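Local coordinates for protein UL37 (Suid herpesvirus 1, PDB 4K70) that belongs to the inner tegument of the herpesvirus particle, binds calcium ions and, as a whole protein, probably serves an essential role in controlling viral trafficking, at residues Leu52-Tyr57 against Thr104-Glu109; Asp83-Thr88 against Leu181-Gln186; Ala195-Gln200 against Ala212-Thr217. All blocks are in the same frame, centred on the assembly; numbering follows the deposited sequence.

Overall arrangement
The chain is the N-terminal half of UL37, an elongated, all-helical molecule, and the three contacts are strung out along it. Interaction 2 (83-88 with 181-186) lies near the middle, its centre about 11 Å from the chain centre, and carries a calcium-binding loop (Asp83, Asp85). The centres of interactions 1 and 2 are about 34 Å apart. The centres of interactions 2 and 3 are about 29 Å apart. Interactions 1 and 3 have centres about 62 Å apart, on opposite sides of the chain's centre. None touches another. Interactions 1 and 2 interleave along the sequence, whereas interaction 3 follows both, its first helix coming directly after the helix that carries 181-186.

Interaction 1: Leu52-Tyr57 against Thr104-Glu109; sequences LACRAY and TAALTE. With NA (sodium ion), chain L.
Cys54 of helix 39-60 points its thiol at helix 101-109, and its contacts with Ala106 and Leu107 make up the whole meeting of the two segments. The backbones are nearest at this point, with Cys54 CA 6.2 Å from Leu107 CA. Starting at the root of the side chain, Cys54 CB lies 4.0 Å from Ala106 O, so the first carbon already rests near the carbonyl of the opposing helix. One bond further on, the sulfur is placed anti to the carbonyl carbon of its own residue (chi1 -76°), beside the backbone N, and from there it reaches three groups. The nearest is a methyl: Cys54 SG is 3.5 Å from Leu107 CD2, a van der Waals contact at the end of that branch. Ala106 O follows at 3.7 Å from Cys54 SG, but no hydrogen bond spans the segments. Ala106 CB, 4.1 Å from Cys54 SG, is the second apolar group there.

Leu107 takes part although its CB is directed away from helix 39-60. Its chain turns at CG so that CD2 comes back to the sulfur. Farther along the same helix, Thr108 OG1 donates to Thr104 O at 2.7 Å, from above the carbonyl plane. That oxygen also accepts from Thr108 N. Glu109 OE2 binds a sodium ion at 2.4 Å, while its OE1 makes a salt bridge with Arg51, a second link between the two helices.

All three touching residues are buried. This is plain helix-to-helix packing through one small thiol, about 41 Å from the chain centre to the contact centre and away from the annotated sites. Helix 39-60 is packed elsewhere by helix 63-78, where Leu68 and Ala69 meet Ala53, and by helix 4-12, whose Val9 and Leu12 meet Leu52.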
ATOM      1  N   LEU A  52      26.324   0.469  29.637  1.00 31.71           N
ATOM      2  CA  LEU A  52      25.860   1.456  30.606  1.00 35.63           C
ATOM      3  C   LEU A  52      24.574   1.029  31.317  1.00 37.47           C
ATOM      4  O   LEU A  52      24.356   1.337  32.497  1.00 35.86           O
ATOM      5  CB  LEU A  52      25.643   2.805  29.912  1.00 34.82           C
ATOM      6  CG  LEU A  52      26.906   3.567  29.519  1.00 36.24           C
ATOM      7  CD1 LEU A  52      26.554   4.658  28.531  1.00 37.60           C
ATOM      8  CD2 LEU A  52      27.549   4.159  30.755  1.00 40.97           C
ATOM      9  N   ALA A  53      23.705   0.333  30.596  1.00 33.83           N
ATOM     10  CA  ALA A  53      22.488  -0.163  31.217  1.00 34.69           C
ATOM     11  C   ALA A  53      22.831  -1.308  32.166  1.00 33.59           C
ATOM     12  O   ALA A  53      22.346  -1.354  33.295  1.00 34.34           O
ATOM     13  CB  ALA A  53      21.484  -0.599  30.165  1.00 29.90           C
ATOM     14  N   CYS A  54      23.674  -2.227  31.709  1.00 32.21           N
ATOM     15  CA  CYS A  54      24.104  -3.341  32.540  1.00 34.98           C
ATOM     16  C   CYS A  54      24.812  -2.846  33.790  1.00 39.61           C
ATOM     17  O   CYS A  54      24.606  -3.378  34.876  1.00 39.54           O
ATOM     18  CB  CYS A  54      25.008  -4.291  31.755  1.00 37.62           C
ATOM     19  SG  CYS A  54      24.072  -5.338  30.621  1.00 34.72           S
ATOM     20  N   ARG A  55      25.631  -1.813  33.639  1.00 35.54           N
ATOM     21  CA  ARG A  55      26.318  -1.240  34.784  1.00 39.82           C
ATOM     22  C   ARG A  55      25.342  -0.525  35.705  1.00 43.29           C
ATOM     23  O   ARG A  55      25.524  -0.514  36.923  1.00 41.72           O
ATOM     24  CB  ARG A  55      27.428  -0.282  34.355  1.00 43.44           C
ATOM     25  CG  ARG A  55      27.489   0.939  35.249  1.00 52.02           C
ATOM     26  CD  ARG A  55      28.913   1.308  35.645  1.00 54.22           C
ATOM     27  NE  ARG A  55      29.565   2.181  34.671  1.00 51.55           N
ATOM     28  CZ  ARG A  55      29.071   3.336  34.233  1.00 57.12           C
ATOM     29  NH1 ARG A  55      27.893   3.777  34.662  1.00 58.66           N
ATOM     30  NH2 ARG A  55      29.758   4.053  33.351  1.00 58.92           N
ATOM     31  N   ALA A  56      24.304   0.071  35.132  1.00 39.75           N
ATOM     32  CA  ALA A  56      23.279   0.705  35.951  1.00 41.33           C
ATOM     33  C   ALA A  56      22.600  -0.300  36.903  1.00 45.15           C
ATOM     34  O   ALA A  56      22.320   0.020  38.062  1.00 45.05           O
ATOM     35  CB  ALA A  56      22.248   1.398  35.080  1.00 42.47           C
ATOM     36  N   TYR A  57      22.336  -1.509  36.418  1.00 40.20           N
ATOM     37  CA  TYR A  57      21.678  -2.514  37.244  1.00 43.66           C
ATOM     38  C   TYR A  57      22.628  -3.030  38.316  1.00 41.46           C
ATOM     39  O   TYR A  57      22.235  -3.199  39.465  1.00 41.90           O
ATOM     40  CB  TYR A  57      21.151  -3.677  36.401  1.00 39.09           C
ATOM     41  CG  TYR A  57      20.583  -4.799  37.246  1.00 36.75           C
ATOM     42  CD1 TYR A  57      19.404  -4.625  37.962  1.00 41.43           C
ATOM     43  CD2 TYR A  57      21.228  -6.024  37.331  1.00 36.53           C
ATOM     44  CE1 TYR A  57      18.882  -5.639  38.744  1.00 42.70           C
ATOM     45  CE2 TYR A  57      20.713  -7.050  38.113  1.00 41.68           C
ATOM     46  CZ  TYR A  57      19.542  -6.852  38.820  1.00 43.84           C
ATOM     47  OH  TYR A  57      19.024  -7.868  39.602  1.00 46.36           O
ATOM     48  N   THR A 104      25.950 -10.682  25.326  1.00 30.99           N
ATOM     49  CA  THR A 104      25.759 -11.807  26.234  1.00 33.68           C
ATOM     50  C   THR A 104      26.687 -11.688  27.446  1.00 35.46           C
ATOM     51  O   THR A 104      26.251 -11.854  28.587  1.00 36.15           O
ATOM     52  CB  THR A 104      26.047 -13.138  25.520  1.00 38.14           C
ATOM     53  OG1 THR A 104      25.137 -13.293  24.423  1.00 37.38           O
ATOM     54  CG2 THR A 104      25.904 -14.331  26.495  1.00 37.95           C
ATOM     55  N   ALA A 105      27.959 -11.383  27.190  1.00 33.39           N
ATOM     56  CA  ALA A 105      28.952 -11.286  28.256  1.00 34.37           C
ATOM     57  C   ALA A 105      28.557 -10.214  29.269  1.00 36.36           C
ATOM     58  O   ALA A 105      28.663 -10.422  30.480  1.00 35.82           O
ATOM     59  CB  ALA A 105      30.346 -11.015  27.677  1.00 30.38           C
ATOM     60  N   ALA A 106      28.054  -9.085  28.782  1.00 33.06           N
ATOM     61  CA  ALA A 106      27.678  -7.992  29.676  1.00 34.58           C
ATOM     62  C   ALA A 106      26.432  -8.307  30.492  1.00 35.25           C
ATOM     63  O   ALA A 106      26.378  -8.037  31.697  1.00 36.22           O
ATOM     64  CB  ALA A 106      27.494  -6.695  28.901  1.00 32.59           C
ATOM     65  N   LEU A 107      25.420  -8.860  29.833  1.00 34.37           N
ATOM     66  CA  LEU A 107      24.194  -9.232  30.520  1.00 33.89           C
ATOM     67  C   LEU A 107      24.445 -10.352  31.535  1.00 32.26           C
ATOM     68  O   LEU A 107      23.919 -10.319  32.643  1.00 37.46           O
ATOM     69  CB  LEU A 107      23.111  -9.643  29.511  1.00 34.09           C
ATOM     70  CG  LEU A 107      22.502  -8.492  28.698  1.00 31.36           C
ATOM     71  CD1 LEU A 107      21.719  -9.018  27.491  1.00 28.43           C
ATOM     72  CD2 LEU A 107      21.619  -7.609  29.572  1.00 29.94           C
ATOM     73  N   THR A 108      25.258 -11.330  31.152  1.00 30.76           N
ATOM     74  CA  THR A 108      25.553 -12.475  32.015  1.00 37.31           C
ATOM     75  C   THR A 108      26.296 -12.035  33.275  1.00 37.68           C
ATOM     76  O   THR A 108      25.907 -12.374  34.397  1.00 36.09           O
ATOM     77  CB  THR A 108      26.392 -13.541  31.279  1.00 33.57           C
ATOM     78  OG1 THR A 108      25.658 -14.032  30.153  1.00 36.69           O
ATOM     79  CG2 THR A 108      26.706 -14.721  32.209  1.00 44.19           C
ATOM     80  N   GLU A 109      27.357 -11.267  33.068  1.00 34.24           N
ATOM     81  CA  GLU A 109      28.179 -10.725  34.141  1.00 40.04           C
ATOM     82  C   GLU A 109      27.360  -9.848  35.088  1.00 40.02           C
ATOM     83  O   GLU A 109      27.593  -9.838  36.295  1.00 40.99           O
ATOM     84  CB  GLU A 109      29.350  -9.943  33.536  1.00 41.05           C
ATOM     85  CG  GLU A 109      30.072  -9.031  34.498  1.00 46.91           C
ATOM     86  CD  GLU A 109      31.140  -8.198  33.815  1.00 48.12           C
ATOM     87  OE1 GLU A 109      30.785  -7.332  32.982  1.00 46.34           O
ATOM     88  OE2 GLU A 109      32.333  -8.410  34.117  1.00 48.84           O
TER
HETATM   89 NA    NA L1012      33.529 -10.228  35.024  1.00 53.03          NA

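Interaction 2: Asp83-Thr88 against Leu181-Gln186; sequences DWDEGT and LRYVAQ. With CA (calcium ion), chain E; NA (sodium ion), chain U.
Apolar packing is led by Trp84 and Tyr183. The CB of Trp84 sits over a face of the phenol ring, 4.0 Å from the Tyr183 ring centroid and 28° off its normal, a CH-pi contact. Tyr183 CG stands anti to its backbone N (chi1 -171°), which carries the ring out from helix 175-188 to the loop. Outside the two segments, Trp84 stacks on Phe134 and gives its NE1 hydrogen to Phe176 O, while Tyr183 stacks on His187.

At the ring edge a carboxylate oxygen meets a ring C-H: Asp85 OD1 lies in the ring plane, 3.3 Å from Tyr183 CE1. A water lies between Asp85 OD1 and Tyr183 OH, though its spacing from the hydroxyl is too short to be trusted.

The loop itself is an Asx turn running into a short 3-10 segment: Asp85 N donates to Asp83 OD1 at 3.3 Å, meeting it from above the carboxylate plane.

Metal binding uses the acidic residues Asp83, Asp85 and Glu86. A calcium ion is held by both carboxylate oxygens of Asp83 and by Asp85 OD2, each oxygen 2.5 Å from the ion. Glu86 OE1 coordinates a sodium ion at 2.2 Å. A water on that ion accepts from Asp83 N.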
ATOM      1  N   ASP A  83      16.175   3.301   5.940  1.00 24.58           N
ATOM      2  CA  ASP A  83      15.939   3.658   4.547  1.00 22.37           C
ATOM      3  C   ASP A  83      15.759   2.384   3.737  1.00 23.43           C
ATOM      4  O   ASP A  83      16.734   1.717   3.416  1.00 19.85           O
ATOM      5  CB  ASP A  83      17.129   4.456   4.003  1.00 24.86           C
ATOM      6  CG  ASP A  83      16.884   4.992   2.607  1.00 26.24           C
ATOM      7  OD1 ASP A  83      15.830   4.672   2.000  1.00 25.49           O
ATOM      8  OD2 ASP A  83      17.751   5.737   2.119  1.00 23.30           O
ATOM      9  N   TRP A  84      14.511   2.043   3.403  1.00 21.91           N
ATOM     10  CA  TRP A  84      14.229   0.755   2.772  1.00 21.37           C
ATOM     11  C   TRP A  84      14.715   0.615   1.341  1.00 24.31           C
ATOM     12  O   TRP A  84      14.766  -0.495   0.808  1.00 22.43           O
ATOM     13  CB  TRP A  84      12.730   0.392   2.895  1.00 26.45           C
ATOM     14  CG  TRP A  84      12.428  -0.200   4.221  1.00 21.08           C
ATOM     15  CD1 TRP A  84      11.691   0.358   5.231  1.00 23.27           C
ATOM     16  CD2 TRP A  84      12.894  -1.457   4.713  1.00 21.61           C
ATOM     17  NE1 TRP A  84      11.642  -0.496   6.308  1.00 20.90           N
ATOM     18  CE2 TRP A  84      12.385  -1.617   6.016  1.00 23.77           C
ATOM     19  CE3 TRP A  84      13.686  -2.479   4.167  1.00 24.55           C
ATOM     20  CZ2 TRP A  84      12.642  -2.755   6.791  1.00 23.92           C
ATOM     21  CZ3 TRP A  84      13.953  -3.608   4.941  1.00 25.48           C
ATOM     22  CH2 TRP A  84      13.429  -3.734   6.237  1.00 24.78           C
ATOM     23  N   ASP A  85      15.090   1.733   0.724  1.00 25.27           N
ATOM     24  CA  ASP A  85      15.764   1.692  -0.571  1.00 27.98           C
ATOM     25  C   ASP A  85      17.073   0.908  -0.522  1.00 26.73           C
ATOM     26  O   ASP A  85      17.545   0.405  -1.543  1.00 29.53           O
ATOM     27  CB  ASP A  85      16.007   3.120  -1.091  1.00 25.44           C
ATOM     28  CG  ASP A  85      14.707   3.858  -1.349  1.00 28.88           C
ATOM     29  OD1 ASP A  85      13.840   3.297  -2.049  1.00 29.56           O
ATOM     30  OD2 ASP A  85      14.531   4.977  -0.822  1.00 28.41           O
ATOM     31  N   GLU A  86      17.655   0.799   0.668  1.00 25.21           N
ATOM     32  CA  GLU A  86      18.881   0.033   0.856  1.00 24.40           C
ATOM     33  C   GLU A  86      18.616  -1.423   1.263  1.00 29.57           C
ATOM     34  O   GLU A  86      19.546  -2.174   1.537  1.00 25.70           O
ATOM     35  CB  GLU A  86      19.764   0.733   1.898  1.00 27.59           C
ATOM     36  CG  GLU A  86      19.914   2.241   1.635  1.00 27.06           C
ATOM     37  CD  GLU A  86      20.571   2.976   2.785  1.00 30.18           C
ATOM     38  OE1 GLU A  86      21.204   2.306   3.622  1.00 33.15           O
ATOM     39  OE2 GLU A  86      20.445   4.212   2.869  1.00 24.01           O
ATOM     40  N   GLY A  87      17.349  -1.826   1.311  1.00 25.23           N
ATOM     41  CA  GLY A  87      17.033  -3.220   1.597  1.00 27.02           C
ATOM     42  C   GLY A  87      17.298  -3.670   3.021  1.00 26.75           C
ATOM     43  O   GLY A  87      17.379  -2.850   3.938  1.00 29.16           O
ATOM     44  N   THR A  88      17.434  -4.979   3.219  1.00 27.83           N
ATOM     45  CA  THR A  88      17.582  -5.532   4.571  1.00 28.14           C
ATOM     46  C   THR A  88      19.006  -5.477   5.152  1.00 30.72           C
ATOM     47  O   THR A  88      19.179  -5.549   6.370  1.00 29.34           O
ATOM     48  CB  THR A  88      17.085  -6.987   4.647  1.00 28.07           C
ATOM     49  OG1 THR A  88      17.774  -7.775   3.669  1.00 27.58           O
ATOM     50  CG2 THR A  88      15.569  -7.054   4.388  1.00 26.54           C
ATOM     51  N   LEU A 181       6.283  -1.910   5.418  1.00 19.27           N
ATOM     52  CA  LEU A 181       4.962  -2.177   4.823  1.00 19.56           C
ATOM     53  C   LEU A 181       4.611  -1.156   3.732  1.00 24.48           C
ATOM     54  O   LEU A 181       4.111  -1.508   2.658  1.00 25.04           O
ATOM     55  CB  LEU A 181       3.893  -2.146   5.904  1.00 18.30           C
ATOM     56  CG  LEU A 181       3.986  -3.266   6.949  1.00 21.72           C
ATOM     57  CD1 LEU A 181       2.922  -3.109   8.019  1.00 21.46           C
ATOM     58  CD2 LEU A 181       3.878  -4.636   6.271  1.00 21.57           C
ATOM     59  N   ARG A 182       4.860   0.113   4.024  1.00 21.58           N
ATOM     60  CA  ARG A 182       4.697   1.174   3.022  1.00 24.29           C
ATOM     61  C   ARG A 182       5.512   0.905   1.761  1.00 24.65           C
ATOM     62  O   ARG A 182       5.027   1.070   0.636  1.00 26.21           O
ATOM     63  CB  ARG A 182       5.095   2.523   3.613  1.00 25.43           C
ATOM     64  CG  ARG A 182       5.120   3.679   2.597  1.00 30.56           C
ATOM     65  CD  ARG A 182       5.573   4.955   3.285  1.00 37.22           C
ATOM     66  NE  ARG A 182       6.194   5.915   2.377  1.00 45.35           N
ATOM     67  CZ  ARG A 182       5.577   6.973   1.855  1.00 50.87           C
ATOM     68  NH1 ARG A 182       4.299   7.207   2.139  1.00 50.11           N
ATOM     69  NH2 ARG A 182       6.237   7.792   1.037  1.00 45.53           N
ATOM     70  N   TYR A 183       6.755   0.478   1.955  1.00 26.45           N
ATOM     71  CA  TYR A 183       7.652   0.189   0.851  1.00 22.15           C
ATOM     72  C   TYR A 183       7.169  -0.977   0.016  1.00 22.32           C
ATOM     73  O   TYR A 183       7.229  -0.937  -1.213  1.00 21.77           O
ATOM     74  CB  TYR A 183       9.063  -0.113   1.383  1.00 23.41           C
ATOM     75  CG  TYR A 183      10.118  -0.219   0.304  1.00 25.39           C
ATOM     76  CD1 TYR A 183      10.805   0.918  -0.141  1.00 26.68           C
ATOM     77  CD2 TYR A 183      10.425  -1.445  -0.283  1.00 24.21           C
ATOM     78  CE1 TYR A 183      11.770   0.833  -1.124  1.00 25.41           C
ATOM     79  CE2 TYR A 183      11.394  -1.538  -1.278  1.00 26.83           C
ATOM     80  CZ  TYR A 183      12.063  -0.397  -1.688  1.00 29.78           C
ATOM     81  OH  TYR A 183      13.030  -0.479  -2.670  1.00 29.97           O
ATOM     82  N   VAL A 184       6.717  -2.042   0.678  1.00 20.60           N
ATOM     83  CA  VAL A 184       6.270  -3.224  -0.041  1.00 21.56           C
ATOM     84  C   VAL A 184       5.050  -2.917  -0.897  1.00 23.00           C
ATOM     85  O   VAL A 184       4.976  -3.339  -2.049  1.00 27.95           O
ATOM     86  CB  VAL A 184       5.921  -4.378   0.929  1.00 23.94           C
ATOM     87  CG1 VAL A 184       5.243  -5.510   0.180  1.00 23.54           C
ATOM     88  CG2 VAL A 184       7.191  -4.876   1.607  1.00 21.90           C
ATOM     89  N   ALA A 185       4.099  -2.197  -0.311  1.00 20.84           N
ATOM     90  CA  ALA A 185       2.857  -1.815  -0.989  1.00 25.65           C
ATOM     91  C   ALA A 185       3.182  -0.975  -2.227  1.00 25.92           C
ATOM     92  O   ALA A 185       2.747  -1.279  -3.337  1.00 23.15           O
ATOM     93  CB  ALA A 185       1.971  -1.040  -0.042  1.00 22.02           C
ATOM     94  N   GLN A 186       3.991   0.059  -2.033  1.00 28.53           N
ATOM     95  CA  GLN A 186       4.370   0.950  -3.127  1.00 28.50           C
ATOM     96  C   GLN A 186       5.054   0.218  -4.293  1.00 29.51           C
ATOM     97  O   GLN A 186       4.963   0.650  -5.439  1.00 33.47           O
ATOM     98  CB  GLN A 186       5.241   2.083  -2.590  1.00 29.10           C
ATOM     99  CG  GLN A 186       6.011   2.853  -3.645  1.00 37.35           C
ATOM    100  CD  GLN A 186       7.057   3.785  -3.042  1.00 43.21           C
ATOM    101  OE1 GLN A 186       7.622   3.504  -1.967  1.00 40.41           O
ATOM    102  NE2 GLN A 186       7.329   4.896  -3.736  1.00 35.02           N
TER
HETATM  103 CA    CA E1003      16.207   6.437   0.221  1.00 27.41          CA
HETATM  104 NA    NA U1019      21.186   2.851   5.746  1.00 44.64          NA
HETATM  105  O   HOH W   1      19.136   2.967   7.014  1.00 27.16           O
HETATM  106  O   HOH W   2      13.947   1.458  -3.757  1.00 31.81           O

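Interaction 3: Ala195-Gln200 against Ala212-Thr217. With NA (sodium ion), chain T.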
ATOM      1  N   ALA A 195      -1.712  -6.598 -14.745  1.00 25.69           N
ATOM      2  CA  ALA A 195      -1.968  -8.032 -14.921  1.00 27.11           C
ATOM      3  C   ALA A 195      -3.414  -8.306 -15.363  1.00 28.24           C
ATOM      4  O   ALA A 195      -3.669  -9.130 -16.250  1.00 27.25           O
ATOM      5  CB  ALA A 195      -1.669  -8.792 -13.629  1.00 24.90           C
ATOM      6  N   LEU A 196      -4.358  -7.626 -14.728  1.00 21.53           N
ATOM      7  CA  LEU A 196      -5.768  -7.777 -15.109  1.00 24.06           C
ATOM      8  C   LEU A 196      -6.031  -7.341 -16.551  1.00 28.15           C
ATOM      9  O   LEU A 196      -6.771  -8.009 -17.272  1.00 27.20           O
ATOM     10  CB  LEU A 196      -6.678  -7.031 -14.135  1.00 19.99           C
ATOM     11  CG  LEU A 196      -6.746  -7.664 -12.737  1.00 28.63           C
ATOM     12  CD1 LEU A 196      -7.409  -6.748 -11.717  1.00 25.02           C
ATOM     13  CD2 LEU A 196      -7.437  -9.016 -12.791  1.00 28.02           C
ATOM     14  N   ALA A 197      -5.425  -6.232 -16.983  1.00 22.57           N
ATOM     15  CA  ALA A 197      -5.639  -5.782 -18.355  1.00 22.82           C
ATOM     16  C   ALA A 197      -5.000  -6.736 -19.365  1.00 24.84           C
ATOM     17  O   ALA A 197      -5.556  -7.000 -20.438  1.00 26.11           O
ATOM     18  CB  ALA A 197      -5.125  -4.347 -18.554  1.00 24.83           C
ATOM     19  N   VAL A 198      -3.816  -7.240 -19.028  1.00 27.88           N
ATOM     20  CA  VAL A 198      -3.143  -8.222 -19.871  1.00 27.80           C
ATOM     21  C   VAL A 198      -4.010  -9.455 -20.077  1.00 26.64           C
ATOM     22  O   VAL A 198      -4.111  -9.967 -21.189  1.00 28.21           O
ATOM     23  CB  VAL A 198      -1.762  -8.630 -19.301  1.00 27.97           C
ATOM     24  CG1 VAL A 198      -1.112  -9.696 -20.179  1.00 30.90           C
ATOM     25  CG2 VAL A 198      -0.860  -7.415 -19.198  1.00 28.80           C
ATOM     26  N   ARG A 199      -4.650  -9.932 -19.014  1.00 25.91           N
ATOM     27  CA  ARG A 199      -5.525 -11.083 -19.164  1.00 30.46           C
ATOM     28  C   ARG A 199      -6.635 -10.860 -20.186  1.00 30.64           C
ATOM     29  O   ARG A 199      -6.974 -11.775 -20.937  1.00 32.91           O
ATOM     30  CB  ARG A 199      -6.086 -11.526 -17.818  1.00 31.26           C
ATOM     31  CG  ARG A 199      -5.013 -12.180 -16.983  1.00 37.83           C
ATOM     32  CD  ARG A 199      -5.557 -13.085 -15.903  1.00 44.43           C
ATOM     33  NE  ARG A 199      -4.452 -13.814 -15.284  1.00 49.27           N
ATOM     34  CZ  ARG A 199      -4.560 -14.552 -14.183  1.00 49.96           C
ATOM     35  NH1 ARG A 199      -5.733 -14.661 -13.570  1.00 51.99           N
ATOM     36  NH2 ARG A 199      -3.492 -15.178 -13.696  1.00 51.79           N
ATOM     37  N   GLN A 200      -7.184  -9.645 -20.231  1.00 31.81           N
ATOM     38  CA  GLN A 200      -8.227  -9.316 -21.209  1.00 26.97           C
ATOM     39  C   GLN A 200      -7.654  -9.204 -22.618  1.00 27.58           C
ATOM     40  O   GLN A 200      -8.258  -9.666 -23.580  1.00 28.92           O
ATOM     41  CB  GLN A 200      -8.928  -8.005 -20.840  1.00 29.54           C
ATOM     42  CG  GLN A 200      -9.679  -8.050 -19.512  1.00 31.85           C
ATOM     43  CD  GLN A 200     -10.773  -9.098 -19.507  1.00 35.25           C
ATOM     44  OE1 GLN A 200     -10.504 -10.295 -19.564  1.00 43.51           O
ATOM     45  NE2 GLN A 200     -12.019  -8.648 -19.446  1.00 42.82           N
ATOM     46  N   ALA A 212      -7.804  -5.121 -28.727  1.00 25.77           N
ATOM     47  CA  ALA A 212      -6.987  -4.002 -29.193  1.00 24.51           C
ATOM     48  C   ALA A 212      -7.065  -2.786 -28.258  1.00 26.86           C
ATOM     49  O   ALA A 212      -6.053  -2.138 -27.986  1.00 28.38           O
ATOM     50  CB  ALA A 212      -7.381  -3.608 -30.615  1.00 27.56           C
ATOM     51  N   LEU A 213      -8.261  -2.481 -27.765  1.00 24.56           N
ATOM     52  CA  LEU A 213      -8.454  -1.306 -26.913  1.00 22.46           C
ATOM     53  C   LEU A 213      -7.776  -1.525 -25.557  1.00 25.07           C
ATOM     54  O   LEU A 213      -7.122  -0.630 -25.037  1.00 25.57           O
ATOM     55  CB  LEU A 213      -9.949  -0.982 -26.752  1.00 23.78           C
ATOM     56  CG  LEU A 213     -10.618  -0.440 -28.020  1.00 22.76           C
ATOM     57  CD1 LEU A 213     -12.174  -0.336 -27.922  1.00 20.22           C
ATOM     58  CD2 LEU A 213      -9.994   0.912 -28.390  1.00 21.27           C
ATOM     59  N   PHE A 214      -7.915  -2.732 -25.007  1.00 27.73           N
ATOM     60  CA  PHE A 214      -7.219  -3.088 -23.780  1.00 23.38           C
ATOM     61  C   PHE A 214      -5.705  -2.905 -23.913  1.00 26.25           C
ATOM     62  O   PHE A 214      -5.067  -2.382 -23.008  1.00 26.72           O
ATOM     63  CB  PHE A 214      -7.553  -4.517 -23.329  1.00 26.93           C
ATOM     64  CG  PHE A 214      -8.739  -4.596 -22.408  1.00 26.83           C
ATOM     65  CD1 PHE A 214      -8.652  -4.124 -21.105  1.00 25.98           C
ATOM     66  CD2 PHE A 214      -9.942  -5.133 -22.848  1.00 23.60           C
ATOM     67  CE1 PHE A 214      -9.749  -4.183 -20.254  1.00 24.30           C
ATOM     68  CE2 PHE A 214     -11.040  -5.211 -21.999  1.00 24.77           C
ATOM     69  CZ  PHE A 214     -10.942  -4.730 -20.700  1.00 26.55           C
ATOM     70  N   ALA A 215      -5.143  -3.328 -25.041  1.00 26.84           N
ATOM     71  CA  ALA A 215      -3.708  -3.150 -25.297  1.00 30.79           C
ATOM     72  C   ALA A 215      -3.322  -1.683 -25.212  1.00 28.32           C
ATOM     73  O   ALA A 215      -2.276  -1.343 -24.652  1.00 28.44           O
ATOM     74  CB  ALA A 215      -3.322  -3.717 -26.658  1.00 27.00           C
ATOM     75  N   LEU A 216      -4.171  -0.816 -25.761  1.00 24.85           N
ATOM     76  CA  LEU A 216      -3.922   0.616 -25.697  1.00 27.78           C
ATOM     77  C   LEU A 216      -3.969   1.133 -24.273  1.00 26.75           C
ATOM     78  O   LEU A 216      -3.137   1.955 -23.890  1.00 27.86           O
ATOM     79  CB  LEU A 216      -4.895   1.395 -26.578  1.00 25.84           C
ATOM     80  CG  LEU A 216      -4.730   1.126 -28.075  1.00 28.23           C
ATOM     81  CD1 LEU A 216      -5.648   2.040 -28.906  1.00 24.25           C
ATOM     82  CD2 LEU A 216      -3.271   1.302 -28.465  1.00 28.01           C
ATOM     83  N   THR A 217      -4.926   0.666 -23.477  1.00 27.55           N
ATOM     84  CA  THR A 217      -4.943   1.077 -22.069  1.00 28.79           C
ATOM     85  C   THR A 217      -3.636   0.678 -21.364  1.00 26.90           C
ATOM     86  O   THR A 217      -3.123   1.413 -20.515  1.00 25.96           O
ATOM     87  CB  THR A 217      -6.163   0.532 -21.277  1.00 27.58           C
ATOM     88  OG1 THR A 217      -6.021  -0.882 -21.062  1.00 24.52           O
ATOM     89  CG2 THR A 217      -7.491   0.839 -22.000  1.00 20.94           C
TER
HETATM   90 NA    NA T1018     -13.578  -8.398 -21.023  1.00 47.21          NA
HETATM   91  O   HOH W   3     -15.827  -9.235 -20.433  1.00 38.94           O
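Thr217 OG1 donates to Phe214 O at 2.6 Å, in the carbonyl plane and on a lone pair, which ties the Thr217 side chain back one turn along helix 208-223. Helices 191-201 and 208-223 form a helical hairpin: the two follow one another in the chain, and the segment axes run antiparallel at 156°, passing 8.9 Å apart.

Between them the principal contact is Gln200 on Phe214. Gln200 CB stands almost exactly over the centre of the ring, 3.5 Å from the Phe214 ring centroid and 7° off the normal, a clear CH-pi contact. The next carbon continues across the same ring, with Gln200 CG 3.7 Å from Phe214 CZ. There the chain bends at chi2, carrying the amide off the ring; the amide and ring planes are 69° apart. The aliphatic part of the glutamine thus packs on the aromatic face while the polar end heads for a sodium ion and the neighbourhood of Thr342. The amide is probably modelled the wrong way round, so which of its two end atoms faces the ion remains doubtful.

Outside the hairpin, Phe235 of helix 229-240 packs on Ala212, Ala215 and Leu216. About one turn before Gln200, Ala197 CB approaches Phe214 CD1 and Thr217 OG1, each at 4.4 Å.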